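Local coordinates for protein exocyst complex component EXO70 (PDB 2PFV) that serves as a subunit of the exocyst, the complex that tethers secretory vesicles to sites of exocytosis, and takes part in its assembly, at residues A[49-54]-A[73-78]. Residues are numbered along the deposited sequence; the frame is centred on the assembly and turned at random.
Sequences DMLEDI and HLEQLI
L74 pushes its CD2 methyl between M50, L51 and I54, so that a single branch touches all three residues. This methyl lies 4.0 Å from CA of L51, close against the backbone of the opposing helix. I54 meets it tip to tip, CD1 to L74 CD2 at 3.9 Å, whereas M50 crosses L74 at about a right angle and lays both CG and SD against the same methyl. With CG of M50 anti to the backbone N (chi1 179°), the chain runs out straight as far as SD and bends only at chi3.

L51 passes L74 in the opposite direction, and its two methyls divide the work. L51 CD1 sits 4.2 Å from L74 CB. L51 CD2 contacts CG of E75 at 3.7 Å and also reaches CD1 of I78, at 4.2 Å. E75 thus takes part through its aliphatic portion, at the partly exposed margin of an otherwise buried contact.

Helix 14-29 closes over one side of the packing, with E20 against M50, L17 against I54 and A21 against L74. Here helices 37-55 and 65-93 run roughly antiparallel, their local axes 9.9 Å apart at an angle of 153°. They form an antiparallel helical hairpin, joined by the loop between them, at the N-terminal end of the elongated, all-helical EXO70 rod, which is built of stacked helical bundles.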
ATOM      1  N   ASP A  49      44.153  32.667 -30.940  1.00 27.55           N
ATOM      2  CA  ASP A  49      45.434  32.119 -31.381  1.00 29.28           C
ATOM      3  C   ASP A  49      46.418  33.243 -31.712  1.00 29.65           C
ATOM      4  O   ASP A  49      47.624  33.094 -31.502  1.00 30.09           O
ATOM      5  CB  ASP A  49      45.244  31.205 -32.612  1.00 29.36           C
ATOM      6  CG  ASP A  49      44.425  29.951 -32.296  1.00 30.75           C
ATOM      7  OD1 ASP A  49      44.309  29.599 -31.106  1.00 30.37           O
ATOM      8  OD2 ASP A  49      43.902  29.306 -33.236  1.00 32.15           O
ATOM      9  N   MET A  50      45.907  34.361 -32.231  1.00 27.15           N
ATOM     10  CA  MET A  50      46.766  35.496 -32.566  1.00 26.81           C
ATOM     11  C   MET A  50      47.330  36.043 -31.272  1.00 25.08           C
ATOM     12  O   MET A  50      48.523  36.294 -31.162  1.00 23.55           O
ATOM     13  CB  MET A  50      45.980  36.610 -33.284  1.00 25.42           C
ATOM     14  CG  MET A  50      46.820  37.854 -33.643  1.00 27.86           C
ATOM     15  SD  MET A  50      45.945  39.220 -34.524  1.00 22.11           S
ATOM     16  CE  MET A  50      45.691  38.402 -36.151  1.00 30.94           C
ATOM     17  N   LEU A  51      46.448  36.219 -30.294  1.00 27.33           N
ATOM     18  CA  LEU A  51      46.824  36.751 -28.992  1.00 28.18           C
ATOM     19  C   LEU A  51      47.918  35.916 -28.344  1.00 30.23           C
ATOM     20  O   LEU A  51      48.878  36.454 -27.794  1.00 30.47           O
ATOM     21  CB  LEU A  51      45.596  36.810 -28.076  1.00 28.37           C
ATOM     22  CG  LEU A  51      45.855  37.286 -26.644  1.00 29.71           C
ATOM     23  CD1 LEU A  51      46.481  38.662 -26.670  1.00 30.45           C
ATOM     24  CD2 LEU A  51      44.551  37.312 -25.867  1.00 31.23           C
ATOM     25  N   GLU A  52      47.784  34.601 -28.422  1.00 30.91           N
ATOM     26  CA  GLU A  52      48.776  33.733 -27.827  1.00 35.97           C
ATOM     27  C   GLU A  52      50.108  33.786 -28.577  1.00 34.46           C
ATOM     28  O   GLU A  52      51.175  33.806 -27.958  1.00 32.82           O
ATOM     29  CB  GLU A  52      48.257  32.296 -27.771  1.00 40.40           C
ATOM     30  CG  GLU A  52      48.935  31.484 -26.698  1.00 48.16           C
ATOM     31  CD  GLU A  52      48.905  32.204 -25.361  1.00 52.88           C
ATOM     32  OE1 GLU A  52      47.794  32.534 -24.883  1.00 54.42           O
ATOM     33  OE2 GLU A  52      49.991  32.450 -24.793  1.00 57.69           O
ATOM     34  N   ASP A  53      50.047  33.820 -29.905  1.00 34.19           N
ATOM     35  CA  ASP A  53      51.259  33.866 -30.723  1.00 35.91           C
ATOM     36  C   ASP A  53      52.117  35.116 -30.519  1.00 36.65           C
ATOM     37  O   ASP A  53      53.303  35.111 -30.852  1.00 38.38           O
ATOM     38  CB  ASP A  53      50.919  33.771 -32.217  1.00 37.57           C
ATOM     39  CG  ASP A  53      50.283  32.448 -32.600  1.00 39.12           C
ATOM     40  OD1 ASP A  53      50.511  31.435 -31.902  1.00 37.72           O
ATOM     41  OD2 ASP A  53      49.568  32.425 -33.630  1.00 42.11           O
ATOM     42  N   ILE A  54      51.535  36.189 -29.991  1.00 35.92           N
ATOM     43  CA  ILE A  54      52.301  37.419 -29.800  1.00 37.79           C
ATOM     44  C   ILE A  54      52.678  37.752 -28.357  1.00 39.22           C
ATOM     45  O   ILE A  54      53.452  38.680 -28.123  1.00 37.97           O
ATOM     46  CB  ILE A  54      51.561  38.633 -30.399  1.00 36.67           C
ATOM     47  CG1 ILE A  54      50.287  38.921 -29.606  1.00 36.00           C
ATOM     48  CG2 ILE A  54      51.240  38.366 -31.860  1.00 36.88           C
ATOM     49  CD1 ILE A  54      49.511  40.118 -30.119  1.00 36.01           C
ATOM     50  N   HIS A  73      43.123  45.117 -27.208  1.00 28.22           N
ATOM     51  CA  HIS A  73      42.096  45.031 -28.219  1.00 29.02           C
ATOM     52  C   HIS A  73      41.708  43.569 -28.423  1.00 26.77           C
ATOM     53  O   HIS A  73      40.535  43.221 -28.358  1.00 26.53           O
ATOM     54  CB  HIS A  73      42.588  45.637 -29.534  1.00 32.47           C
ATOM     55  CG  HIS A  73      41.536  45.671 -30.595  1.00 36.53           C
ATOM     56  ND1 HIS A  73      41.832  45.731 -31.939  1.00 41.02           N
ATOM     57  CD2 HIS A  73      40.185  45.641 -30.507  1.00 38.67           C
ATOM     58  CE1 HIS A  73      40.707  45.734 -32.634  1.00 41.62           C
ATOM     59  NE2 HIS A  73      39.694  45.680 -31.789  1.00 40.13           N
ATOM     60  N   LEU A  74      42.688  42.701 -28.652  1.00 26.69           N
ATOM     61  CA  LEU A  74      42.381  41.282 -28.844  1.00 26.13           C
ATOM     62  C   LEU A  74      41.667  40.717 -27.619  1.00 27.21           C
ATOM     63  O   LEU A  74      40.620  40.060 -27.732  1.00 23.63           O
ATOM     64  CB  LEU A  74      43.663  40.481 -29.120  1.00 27.67           C
ATOM     65  CG  LEU A  74      44.095  40.222 -30.577  1.00 31.33           C
ATOM     66  CD1 LEU A  74      43.575  41.303 -31.520  1.00 33.43           C
ATOM     67  CD2 LEU A  74      45.612  40.150 -30.635  1.00 29.68           C
ATOM     68  N   GLU A  75      42.221  40.973 -26.437  1.00 25.84           N
ATOM     69  CA  GLU A  75      41.606  40.467 -25.218  1.00 27.04           C
ATOM     70  C   GLU A  75      40.141  40.887 -25.074  1.00 24.40           C
ATOM     71  O   GLU A  75      39.266  40.059 -24.829  1.00 24.91           O
ATOM     72  CB  GLU A  75      42.394  40.947 -23.996  1.00 31.79           C
ATOM     73  CG  GLU A  75      43.796  40.364 -23.917  1.00 41.09           C
ATOM     74  CD  GLU A  75      44.724  41.160 -23.004  1.00 46.20           C
ATOM     75  OE1 GLU A  75      45.939  40.867 -22.999  1.00 48.53           O
ATOM     76  OE2 GLU A  75      44.238  42.075 -22.297  1.00 48.33           O
ATOM     77  N   GLN A  76      39.871  42.173 -25.230  1.00 23.43           N
ATOM     78  CA  GLN A  76      38.510  42.657 -25.072  1.00 26.59           C
ATOM     79  C   GLN A  76      37.551  42.190 -26.165  1.00 27.15           C
ATOM     80  O   GLN A  76      36.408  41.848 -25.875  1.00 25.66           O
ATOM     81  CB  GLN A  76      38.518  44.179 -24.963  1.00 27.01           C
ATOM     82  CG  GLN A  76      39.257  44.651 -23.715  1.00 28.00           C
ATOM     83  CD  GLN A  76      38.639  44.106 -22.456  1.00 30.27           C
ATOM     84  OE1 GLN A  76      39.330  43.873 -21.466  1.00 32.65           O
ATOM     85  NE2 GLN A  76      37.320  43.900 -22.478  1.00 29.67           N
ATOM     86  N   LEU A  77      38.025  42.148 -27.407  1.00 26.40           N
ATOM     87  CA  LEU A  77      37.192  41.705 -28.518  1.00 27.91           C
ATOM     88  C   LEU A  77      36.756  40.254 -28.290  1.00 28.07           C
ATOM     89  O   LEU A  77      35.596  39.890 -28.515  1.00 26.76           O
ATOM     90  CB  LEU A  77      37.965  41.846 -29.841  1.00 27.48           C
ATOM     91  CG  LEU A  77      37.242  41.454 -31.132  1.00 29.41           C
ATOM     92  CD1 LEU A  77      35.837  42.087 -31.173  1.00 28.82           C
ATOM     93  CD2 LEU A  77      38.093  41.905 -32.330  1.00 26.93           C
ATOM     94  N   ILE A  78      37.688  39.428 -27.828  1.00 28.00           N
ATOM     95  CA  ILE A  78      37.385  38.029 -27.556  1.00 26.42           C
ATOM     96  C   ILE A  78      36.362  37.964 -26.426  1.00 27.63           C
ATOM     97  O   ILE A  78      35.380  37.219 -26.492  1.00 28.10           O
ATOM     98  CB  ILE A  78      38.664  37.266 -27.147  1.00 26.03           C
ATOM     99  CG1 ILE A  78      39.590  37.125 -28.360  1.00 26.90           C
ATOM    100  CG2 ILE A  78      38.319  35.910 -26.583  1.00 22.63           C
ATOM    101  CD1 ILE A  78      40.982  36.591 -28.021  1.00 26.94           C
TER